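Local coordinates for protein nicotinate phosphoribosyltransferase (Vibrio cholerae, PDB 4HL7) that probably catalyses the ATP-assisted transfer of a phosphoribosyl group from phosphoribosyl pyrophosphate to nicotinate, giving nicotinate mononucleotide for NAD biosynthesis, at residues A285-G296 against I314-D325; P298-I306 against E334-V343. All coordinates share one frame; numbering follows the deposited sequence.

Contact 1: residues A285-G296 against I314-D325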
loop_
_atom_site.group_PDB
_atom_site.type_symbol
_atom_site.label_atom_id
_atom_site.label_comp_id
_atom_site.label_asym_id
_atom_site.label_seq_id
_atom_site.Cartn_x
_atom_site.Cartn_y
_atom_site.Cartn_z
ATOM N N ALA A 285 -17.804 -8.984 -10.653
ATOM C CA ALA A 285 -18.404 -8.367 -9.394
ATOM C C ALA A 285 -18.896 -9.416 -8.409
ATOM O O ALA A 285 -18.873 -9.181 -7.194
ATOM C CB ALA A 285 -19.531 -7.391 -9.746
ATOM N N ASN A 286 -19.346 -10.568 -8.907
ATOM C CA ASN A 286 -19.721 -11.664 -8.034
ATOM C C ASN A 286 -18.514 -12.413 -7.499
ATOM O O ASN A 286 -18.469 -12.756 -6.344
ATOM C CB ASN A 286 -20.639 -12.632 -8.769
ATOM C CG ASN A 286 -22.116 -12.205 -8.652
ATOM O OD1 ASN A 286 -22.606 -12.008 -7.568
ATOM N ND2 ASN A 286 -22.799 -12.052 -9.783
ATOM N N ALA A 287 -17.501 -12.572 -8.322
ATOM C CA ALA A 287 -16.346 -13.318 -7.845
ATOM C C ALA A 287 -15.515 -12.502 -6.833
ATOM O O ALA A 287 -15.002 -13.057 -5.871
ATOM C CB ALA A 287 -15.463 -13.701 -9.034
ATOM N N TYR A 288 -15.380 -11.195 -7.059
ATOM C CA TYR A 288 -14.599 -10.366 -6.134
ATOM C C TYR A 288 -15.314 -10.178 -4.780
ATOM O O TYR A 288 -16.519 -10.055 -4.724
ATOM C CB TYR A 288 -14.296 -9.004 -6.788
ATOM C CG TYR A 288 -13.008 -9.058 -7.553
ATOM C CD1 TYR A 288 -11.854 -8.494 -7.024
ATOM C CD2 TYR A 288 -12.962 -9.675 -8.814
ATOM C CE1 TYR A 288 -10.648 -8.555 -7.715
ATOM C CE2 TYR A 288 -11.741 -9.774 -9.511
ATOM C CZ TYR A 288 -10.599 -9.240 -8.920
ATOM O OH TYR A 288 -9.386 -9.324 -9.571
ATOM N N ASP A 289 -14.544 -10.155 -3.697
ATOM C CA ASP A 289 -15.067 -9.987 -2.381
ATOM C C ASP A 289 -15.433 -8.541 -2.128
ATOM O O ASP A 289 -16.203 -8.238 -1.199
ATOM C CB ASP A 289 -14.026 -10.461 -1.373
ATOM C CG ASP A 289 -13.676 -11.947 -1.585
ATOM O OD1 ASP A 289 -14.605 -12.766 -1.507
ATOM O OD2 ASP A 289 -12.524 -12.256 -2.009
ATOM N N GLY A 290 -14.891 -7.641 -2.938
ATOM C CA GLY A 290 -15.207 -6.238 -2.727
ATOM C C GLY A 290 -14.187 -5.341 -3.408
ATOM O O GLY A 290 -13.370 -5.798 -4.276
ATOM N N VAL A 291 -14.193 -4.080 -3.006
ATOM C CA VAL A 291 -13.383 -3.064 -3.677
ATOM C C VAL A 291 -12.765 -2.124 -2.622
ATOM O O VAL A 291 -13.286 -2.003 -1.484
ATOM C CB VAL A 291 -14.227 -2.216 -4.674
ATOM C CG1 VAL A 291 -14.544 -3.046 -5.919
ATOM C CG2 VAL A 291 -15.556 -1.698 -4.015
ATOM N N ARG A 292 -11.737 -1.396 -3.036
ATOM C CA ARG A 292 -11.018 -0.489 -2.116
ATOM C C ARG A 292 -11.136 0.942 -2.621
ATOM O O ARG A 292 -10.937 1.201 -3.821
ATOM C CB ARG A 292 -9.530 -0.903 -2.030
ATOM C CG ARG A 292 -8.701 -0.019 -1.064
ATOM C CD ARG A 292 -7.241 -0.535 -0.941
ATOM N NE ARG A 292 -6.426 0.369 -1.738
ATOM C CZ ARG A 292 -5.560 0.035 -2.698
ATOM N NH1 ARG A 292 -4.979 1.010 -3.402
ATOM N NH2 ARG A 292 -5.211 -1.230 -2.923
ATOM N N HIS A 293 -11.382 1.868 -1.694
ATOM C CA HIS A 293 -11.442 3.299 -2.029
ATOM C C HIS A 293 -10.131 3.942 -1.688
ATOM O O HIS A 293 -9.664 3.812 -0.555
ATOM C CB HIS A 293 -12.516 3.975 -1.185
ATOM C CG HIS A 293 -12.550 5.456 -1.349
ATOM N ND1 HIS A 293 -12.019 6.287 -0.437
ATOM C CD2 HIS A 293 -12.938 6.242 -2.422
ATOM C CE1 HIS A 293 -12.101 7.542 -0.870
ATOM N NE2 HIS A 293 -12.654 7.521 -2.094
ATOM N N ASP A 294 -9.540 4.677 -2.635
ATOM C CA ASP A 294 -8.243 5.323 -2.357
ATOM C C ASP A 294 -8.101 6.762 -2.848
ATOM O O ASP A 294 -7.063 7.356 -2.660
ATOM C CB ASP A 294 -7.115 4.502 -2.977
ATOM C CG ASP A 294 -5.721 4.783 -2.309
ATOM O OD1 ASP A 294 -4.721 4.981 -3.068
ATOM O OD2 ASP A 294 -5.615 4.832 -1.045
ATOM N N SER A 295 -9.099 7.319 -3.521
ATOM C CA SER A 295 -8.992 8.732 -3.932
ATOM C C SER A 295 -10.378 9.307 -4.157
ATOM O O SER A 295 -11.328 8.561 -4.455
ATOM C CB SER A 295 -8.182 8.867 -5.216
ATOM O OG SER A 295 -8.819 8.183 -6.258
ATOM N N GLY A 296 -10.508 10.613 -4.018
ATOM C CA GLY A 296 -11.818 11.256 -4.309
ATOM C C GLY A 296 -12.776 10.998 -3.166
ATOM O O GLY A 296 -12.370 10.534 -2.078
ATOM N N ILE A 314 -26.596 -7.897 -7.492
ATOM C CA ILE A 314 -25.734 -8.358 -6.378
ATOM C C ILE A 314 -26.117 -7.617 -5.108
ATOM O O ILE A 314 -26.400 -6.444 -5.128
ATOM C CB ILE A 314 -24.244 -8.086 -6.749
ATOM C CG1 ILE A 314 -23.897 -8.854 -8.034
ATOM C CG2 ILE A 314 -23.293 -8.399 -5.585
ATOM C CD1 ILE A 314 -22.526 -8.544 -8.588
ATOM N N ASP A 315 -26.256 -8.347 -4.014
ATOM C CA ASP A 315 -26.580 -7.773 -2.715
ATOM C C ASP A 315 -25.300 -7.144 -2.086
ATOM O O ASP A 315 -24.322 -7.859 -1.732
ATOM C CB ASP A 315 -27.124 -8.866 -1.813
ATOM C CG ASP A 315 -27.547 -8.362 -0.455
ATOM O OD1 ASP A 315 -27.324 -7.183 -0.084
ATOM O OD2 ASP A 315 -28.122 -9.164 0.291
ATOM N N PRO A 316 -25.281 -5.830 -1.969
ATOM C CA PRO A 316 -24.019 -5.164 -1.487
ATOM C C PRO A 316 -23.690 -5.469 -0.076
ATOM O O PRO A 316 -22.528 -5.354 0.335
ATOM C CB PRO A 316 -24.312 -3.661 -1.662
ATOM C CG PRO A 316 -25.574 -3.565 -2.433
ATOM C CD PRO A 316 -26.328 -4.876 -2.364
ATOM N N THR A 317 -24.694 -5.930 0.708
ATOM C CA THR A 317 -24.402 -6.309 2.069
ATOM C C THR A 317 -23.526 -7.565 2.162
ATOM O O THR A 317 -23.062 -7.923 3.251
ATOM C CB THR A 317 -25.689 -6.515 2.929
ATOM O OG1 THR A 317 -26.423 -7.626 2.439
ATOM C CG2 THR A 317 -26.585 -5.214 2.933
ATOM N N THR A 318 -23.333 -8.250 1.038
ATOM C CA THR A 318 -22.426 -9.411 0.973
ATOM C C THR A 318 -21.004 -9.008 0.500
ATOM O O THR A 318 -20.163 -9.866 0.401
ATOM C CB THR A 318 -22.954 -10.544 0.050
ATOM O OG1 THR A 318 -22.938 -10.116 -1.328
ATOM C CG2 THR A 318 -24.374 -10.882 0.433
ATOM N N LYS A 319 -20.797 -7.739 0.163
ATOM C CA LYS A 319 -19.485 -7.306 -0.353
ATOM C C LYS A 319 -18.813 -6.372 0.634
ATOM O O LYS A 319 -19.459 -5.794 1.496
ATOM C CB LYS A 319 -19.642 -6.621 -1.702
ATOM C CG LYS A 319 -20.313 -7.552 -2.729
ATOM C CD LYS A 319 -19.423 -8.793 -2.974
ATOM C CE LYS A 319 -20.035 -9.725 -4.041
ATOM N NZ LYS A 319 -19.266 -11.027 -4.077
ATOM N N LEU A 320 -17.511 -6.171 0.453
ATOM C CA LEU A 320 -16.739 -5.432 1.434
ATOM C C LEU A 320 -16.123 -4.188 0.776
ATOM O O LEU A 320 -15.506 -4.290 -0.278
ATOM C CB LEU A 320 -15.584 -6.303 1.978
ATOM C CG LEU A 320 -14.562 -5.612 2.922
ATOM C CD1 LEU A 320 -15.285 -5.161 4.203
ATOM C CD2 LEU A 320 -13.460 -6.618 3.301
ATOM N N PHE A 321 -16.272 -3.030 1.403
ATOM C CA PHE A 321 -15.539 -1.819 0.970
ATOM C C PHE A 321 -14.407 -1.591 1.946
ATOM O O PHE A 321 -14.655 -1.532 3.133
ATOM C CB PHE A 321 -16.419 -0.586 1.145
ATOM C CG PHE A 321 -17.506 -0.448 0.112
ATOM C CD1 PHE A 321 -17.499 -1.243 -1.051
ATOM C CD2 PHE A 321 -18.511 0.549 0.276
ATOM C CE1 PHE A 321 -18.475 -1.071 -2.030
ATOM C CE2 PHE A 321 -19.509 0.684 -0.728
ATOM C CZ PHE A 321 -19.473 -0.116 -1.835
ATOM N N ILE A 322 -13.175 -1.496 1.457
ATOM C CA ILE A 322 -12.043 -1.062 2.324
ATOM C C ILE A 322 -11.780 0.388 1.940
ATOM O O ILE A 322 -11.478 0.681 0.766
ATOM C CB ILE A 322 -10.750 -1.878 2.055
ATOM C CG1 ILE A 322 -11.056 -3.368 2.274
ATOM C CG2 ILE A 322 -9.611 -1.364 2.969
ATOM C CD1 ILE A 322 -9.896 -4.215 2.780
ATOM N N PHE A 323 -11.938 1.290 2.903
ATOM C CA PHE A 323 -11.597 2.715 2.724
ATOM C C PHE A 323 -10.145 2.903 3.205
ATOM O O PHE A 323 -9.809 2.441 4.280
ATOM C CB PHE A 323 -12.546 3.556 3.589
ATOM C CG PHE A 323 -13.943 3.507 3.119
ATOM C CD1 PHE A 323 -14.352 4.307 2.059
ATOM C CD2 PHE A 323 -14.853 2.625 3.713
ATOM C CE1 PHE A 323 -15.688 4.258 1.598
ATOM C CE2 PHE A 323 -16.201 2.581 3.248
ATOM C CZ PHE A 323 -16.579 3.388 2.185
ATOM N N SER A 324 -9.301 3.522 2.396
ATOM C CA SER A 324 -7.862 3.632 2.725
ATOM C C SER A 324 -7.240 5.002 2.415
ATOM O O SER A 324 -6.001 5.122 2.447
ATOM C CB SER A 324 -7.072 2.547 1.976
ATOM O OG SER A 324 -7.083 2.780 0.545
ATOM N N ASP A 325 -8.067 6.020 2.176
ATOM C CA ASP A 325 -7.536 7.324 1.730
ATOM C C ASP A 325 -7.212 8.275 2.872
ATOM O O ASP A 325 -7.972 9.213 3.158
ATOM C CB ASP A 325 -8.477 8.030 0.731
ATOM C CG ASP A 325 -7.819 9.243 0.072
ATOM O OD1 ASP A 325 -6.587 9.378 0.133
ATOM O OD2 ASP A 325 -8.541 10.076 -0.472
HETATM O O HOH W 1 -21.532 -12.473 -5.106
HETATM O O HOH W 2 -16.832 -9.864 1.036
HETATM O O HOH W 3 -11.014 6.204 2.238
HETATM O O HOH W 4 -4.793 7.672 -0.698
HETATM O O HOH W 5 -11.048 10.606 0.431
#
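Lys319 reaches from the foot of strand 320-323 to the end of helix 282-287, and its CB, CD, CE and NZ each lie near a backbone carbonyl oxygen. Its CB lies 3.8 Å from Asp289 O. A bend at chi2 (-62°) then turns the chain toward the helix, placing CD 3.6 Å from Tyr288 O and CE 3.4 Å from Ala285 O. At the tip, NZ donates at 3.0 Å to Asn286 O, from above that carbonyl's plane, and at 3.0 Å to Tyr288 O, tilted 26° from its plane. A water accepts from NZ and donates a hydrogen bond to Asn286 OD1. Lysine suits this spot because a long flexible chain delivers several N-H groups, and its charge would probably be welcomed by the carbonyls where the helix finishes.

Beyond it the backbones pair as neighbouring parallel strands, 290-293 beside 320-323, the two strands of a beta-alpha-beta unit in the TIM-barrel-like domain of this family, with helix 298-311 as the connection. Gly290 begins the pairing with backbone angles that call for glycine; a CB there would collide with Leu320 O. On the face that also carries His293 and Phe323, Val291 and Phe321 lie side by side, CG2 of the valine 3.6 Å from CD1 of the ring, a branched aliphatic group against an aromatic ring, both apolar and so fit for a buried layer facing the helix. Arg292 points to the other face, where its NH2 is held by Thr229 and its NE makes a weak bond to Ser324 OG. That small hydroxyl also lies 3.0 Å from Asp294 OD2 and close to His293 O, which accepts from Ser324 N. Farther along, a water donates to both Asp325 OD2 and Gly296 O.

Contact 2: residues P298-I306 against E334-V343; sequences PFRWGDKMI and ELCEYFAGRV
Tyr338 sets its CG opposite the backbone N (chi1 -167°), sending the ring out toward Asp303, while Arg342 bends at chi3 and brings its guanidinium to the same carboxylate. The two partners divide its oxygens. Tyr338 OH donates to Asp303 OD2 at a modelled 2.4 Å, a length too short to be relied on exactly. Arg342 comes end-on in a salt bridge, NH2 at 2.9 Å and NH1 at 3.0 Å from Asp303 OD1, which lies near the guanidinium plane. Two N-H groups on one oxygen and a hydroxyl on the other should limit the carboxylate's rotation and probably favour its charged form. Ile306 CD1 lies over one face of the guanidinium, 3.7 Å from Arg342 NH2, so the flat group has a greasy side as well as a polar edge.

These are neighbouring helices, 298-311 and 329-339, each following a strand of the parallel barrel-like sheet; their segments run in similar directions, 30° apart. With the axes 11.1 Å from each other, large aromatic side chains suit the gap. Phe339 enters as a knob among Phe299, Gly302, Asp303 and Ile306, and Gly302, lacking a side chain, lets Phe339 CZ come within 3.5 Å of its CA. Near the start of helix 298-311, Phe299 turns an edge to the face of Tyr338, close to the end of helix 329-339, in a T-shaped pair, planes 81° apart. One face of Phe299 takes a CH-pi contact from Leu335 CD2, 3.8 Å from the ring centroid, and the same methyl also touches Pro298 CB.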
loop_
_atom_site.group_PDB
_atom_site.type_symbol
_atom_site.label_atom_id
_atom_site.label_comp_id
_atom_site.label_asym_id
_atom_site.label_seq_id
_atom_site.Cartn_x
_atom_site.Cartn_y
_atom_site.Cartn_z
ATOM N N PRO A 298 -15.235 9.609 -0.641
ATOM C CA PRO A 298 -15.627 8.215 -0.329
ATOM C C PRO A 298 -17.145 7.999 -0.336
ATOM O O PRO A 298 -17.618 6.876 -0.527
ATOM C CB PRO A 298 -15.069 8.023 1.098
ATOM C CG PRO A 298 -15.091 9.403 1.691
ATOM C CD PRO A 298 -14.698 10.305 0.541
ATOM N N PHE A 299 -17.893 9.043 -0.019
ATOM C CA PHE A 299 -19.370 8.927 -0.008
ATOM C C PHE A 299 -19.952 8.672 -1.413
ATOM O O PHE A 299 -20.722 7.721 -1.629
ATOM C CB PHE A 299 -19.979 10.186 0.673
ATOM C CG PHE A 299 -19.409 10.427 2.052
ATOM C CD1 PHE A 299 -18.313 11.294 2.225
ATOM C CD2 PHE A 299 -19.914 9.743 3.163
ATOM C CE1 PHE A 299 -17.702 11.400 3.501
ATOM C CE2 PHE A 299 -19.335 9.903 4.441
ATOM C CZ PHE A 299 -18.228 10.746 4.580
ATOM N N ARG A 300 -19.589 9.538 -2.346
ATOM C CA ARG A 300 -19.948 9.384 -3.762
ATOM C C ARG A 300 -19.455 8.036 -4.336
ATOM O O ARG A 300 -20.140 7.404 -5.119
ATOM C CB ARG A 300 -19.330 10.497 -4.580
ATOM C CG ARG A 300 -19.878 10.520 -6.028
ATOM N N TRP A 301 -18.228 7.667 -3.995
ATOM C CA TRP A 301 -17.631 6.387 -4.449
ATOM C C TRP A 301 -18.472 5.221 -3.973
ATOM O O TRP A 301 -18.848 4.323 -4.766
ATOM C CB TRP A 301 -16.217 6.257 -3.877
ATOM C CG TRP A 301 -15.539 4.919 -4.185
ATOM C CD1 TRP A 301 -14.794 4.543 -5.348
ATOM C CD2 TRP A 301 -15.519 3.798 -3.320
ATOM N NE1 TRP A 301 -14.366 3.222 -5.212
ATOM C CE2 TRP A 301 -14.742 2.746 -3.986
ATOM C CE3 TRP A 301 -16.025 3.560 -2.033
ATOM C CZ2 TRP A 301 -14.545 1.521 -3.405
ATOM C CZ3 TRP A 301 -15.818 2.317 -1.452
ATOM C CH2 TRP A 301 -15.105 1.302 -2.141
ATOM N N GLY A 302 -18.739 5.191 -2.674
ATOM C CA GLY A 302 -19.408 4.011 -2.095
ATOM C C GLY A 302 -20.823 3.966 -2.652
ATOM O O GLY A 302 -21.352 2.876 -2.942
ATOM N N ASP A 303 -21.460 5.151 -2.814
ATOM C CA ASP A 303 -22.859 5.154 -3.328
ATOM C C ASP A 303 -22.857 4.602 -4.748
ATOM O O ASP A 303 -23.766 3.847 -5.149
ATOM C CB ASP A 303 -23.475 6.574 -3.312
ATOM C CG ASP A 303 -23.931 6.988 -1.945
ATOM O OD1 ASP A 303 -24.142 6.121 -1.082
ATOM O OD2 ASP A 303 -24.074 8.214 -1.726
ATOM N N LYS A 304 -21.851 5.000 -5.539
ATOM C CA LYS A 304 -21.755 4.531 -6.931
ATOM C C LYS A 304 -21.532 3.012 -7.003
ATOM O O LYS A 304 -22.091 2.332 -7.844
ATOM C CB LYS A 304 -20.603 5.231 -7.678
ATOM C CG LYS A 304 -20.969 6.612 -8.166
ATOM C CD LYS A 304 -19.841 7.199 -8.999
ATOM C CE LYS A 304 -20.181 8.647 -9.293
ATOM N NZ LYS A 304 -19.312 9.188 -10.353
HETATM N N MSE A 305 -20.675 2.510 -6.132
HETATM C CA MSE A 305 -20.380 1.055 -6.089
HETATM C C MSE A 305 -21.620 0.285 -5.679
HETATM O O MSE A 305 -21.918 -0.733 -6.239
HETATM C CB MSE A 305 -19.264 0.768 -5.091
HETATM C CG MSE A 305 -17.907 1.266 -5.589
HETATM SE SE MSE A 305 -17.320 0.314 -7.238
HETATM C CE MSE A 305 -18.117 -1.478 -6.943
ATOM N N ILE A 306 -22.308 0.760 -4.647
ATOM C CA ILE A 306 -23.586 0.141 -4.229
ATOM C C ILE A 306 -24.563 0.109 -5.399
ATOM O O ILE A 306 -25.147 -0.952 -5.664
ATOM C CB ILE A 306 -24.186 0.829 -2.991
ATOM C CG1 ILE A 306 -23.367 0.421 -1.740
ATOM C CG2 ILE A 306 -25.663 0.450 -2.792
ATOM C CD1 ILE A 306 -23.650 1.267 -0.517
ATOM N N GLU A 334 -17.700 8.636 10.668
ATOM C CA GLU A 334 -18.630 9.257 9.715
ATOM C C GLU A 334 -19.022 8.282 8.598
ATOM O O GLU A 334 -20.211 8.237 8.151
ATOM C CB GLU A 334 -17.987 10.510 9.093
ATOM C CG GLU A 334 -18.918 11.308 8.218
ATOM C CD GLU A 334 -18.225 12.479 7.520
ATOM O OE1 GLU A 334 -18.980 13.378 7.099
ATOM O OE2 GLU A 334 -16.962 12.488 7.374
ATOM N N LEU A 335 -18.031 7.559 8.093
ATOM C CA LEU A 335 -18.276 6.565 7.028
ATOM C C LEU A 335 -19.102 5.415 7.590
ATOM O O LEU A 335 -19.983 4.903 6.872
ATOM C CB LEU A 335 -16.943 6.086 6.418
ATOM C CG LEU A 335 -16.444 7.163 5.433
ATOM C CD1 LEU A 335 -14.956 6.917 5.129
ATOM C CD2 LEU A 335 -17.224 7.206 4.132
ATOM N N CYS A 336 -18.837 5.035 8.863
ATOM C CA CYS A 336 -19.653 3.974 9.525
ATOM C C CYS A 336 -21.145 4.317 9.492
ATOM O O CYS A 336 -21.965 3.477 9.145
ATOM C CB CYS A 336 -19.260 3.794 10.974
ATOM S SG CYS A 336 -17.665 2.974 11.231
ATOM N N GLU A 337 -21.472 5.564 9.867
ATOM C CA GLU A 337 -22.881 5.981 9.919
ATOM C C GLU A 337 -23.503 6.008 8.530
ATOM O O GLU A 337 -24.697 5.669 8.360
ATOM C CB GLU A 337 -22.983 7.341 10.607
ATOM C CG GLU A 337 -22.708 7.158 12.104
ATOM C CD GLU A 337 -22.583 8.438 12.908
ATOM O OE1 GLU A 337 -23.015 8.395 14.067
ATOM O OE2 GLU A 337 -22.046 9.478 12.405
ATOM N N TYR A 338 -22.747 6.490 7.553
ATOM C CA TYR A 338 -23.272 6.680 6.228
ATOM C C TYR A 338 -23.555 5.324 5.549
ATOM O O TYR A 338 -24.460 5.231 4.735
ATOM C CB TYR A 338 -22.286 7.435 5.349
ATOM C CG TYR A 338 -22.859 7.958 4.039
ATOM C CD1 TYR A 338 -23.582 9.164 4.001
ATOM C CD2 TYR A 338 -22.651 7.282 2.834
ATOM C CE1 TYR A 338 -24.101 9.659 2.793
ATOM C CE2 TYR A 338 -23.161 7.748 1.638
ATOM C CZ TYR A 338 -23.870 8.946 1.601
ATOM O OH TYR A 338 -24.321 9.399 0.385
ATOM N N PHE A 339 -22.728 4.321 5.848
ATOM C CA PHE A 339 -22.824 3.004 5.141
ATOM C C PHE A 339 -23.467 1.883 5.967
ATOM O O PHE A 339 -23.642 0.769 5.475
ATOM C CB PHE A 339 -21.464 2.604 4.491
ATOM C CG PHE A 339 -21.115 3.449 3.316
ATOM C CD1 PHE A 339 -20.052 4.371 3.380
ATOM C CD2 PHE A 339 -21.849 3.368 2.156
ATOM C CE1 PHE A 339 -19.748 5.199 2.300
ATOM C CE2 PHE A 339 -21.551 4.159 1.028
ATOM C CZ PHE A 339 -20.485 5.091 1.085
ATOM N N ALA A 340 -23.883 2.218 7.193
ATOM C CA ALA A 340 -24.494 1.242 8.104
ATOM C C ALA A 340 -25.693 0.593 7.418
ATOM O O ALA A 340 -26.510 1.280 6.785
ATOM C CB ALA A 340 -24.909 1.913 9.431
ATOM N N GLY A 341 -25.729 -0.734 7.459
ATOM C CA GLY A 341 -26.834 -1.509 6.870
ATOM C C GLY A 341 -26.798 -1.689 5.358
ATOM O O GLY A 341 -27.614 -2.407 4.809
ATOM N N ARG A 342 -25.839 -1.062 4.665
ATOM C CA ARG A 342 -25.880 -1.035 3.241
ATOM C C ARG A 342 -24.763 -1.893 2.585
ATOM O O ARG A 342 -24.897 -2.261 1.436
ATOM C CB ARG A 342 -25.763 0.410 2.706
ATOM C CG ARG A 342 -26.835 1.376 3.283
ATOM C CD ARG A 342 -26.391 2.794 2.934
ATOM N NE ARG A 342 -26.528 2.991 1.510
ATOM C CZ ARG A 342 -25.930 3.982 0.824
ATOM N NH1 ARG A 342 -25.212 4.878 1.439
ATOM N NH2 ARG A 342 -26.103 4.092 -0.486
ATOM N N VAL A 343 -23.680 -2.157 3.306
ATOM C CA VAL A 343 -22.504 -2.787 2.689
ATOM C C VAL A 343 -21.577 -3.111 3.825
ATOM O O VAL A 343 -21.703 -2.509 4.891
ATOM C CB VAL A 343 -21.825 -1.837 1.653
ATOM C CG1 VAL A 343 -21.299 -0.516 2.309
ATOM C CG2 VAL A 343 -20.718 -2.582 0.881
#

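The segments of the two contacts alternate along the chain: helix 298-311 leaves strand 290-293 of contact 1, serves as one wall of contact 2, and leads back to strand 320-323. Their centres are about 10 Å apart. Trp301 joins the layers, its CZ2 lying 3.4 Å from Val291 CG2 and its CG 3.4 Å from His293 CD2; farther along the helix, CB of selenomethionine Met305 is 3.4 Å from Phe321 CZ. Contact 1 thus has contact 2 on its helix side. At the C-terminal ends of its strands, where TIM-barrel-type enzymes carry their active sites, a sulfate, probably from the crystallisation liquor, lies about 5 Å from the Ser324 side chain and may mark a pocket.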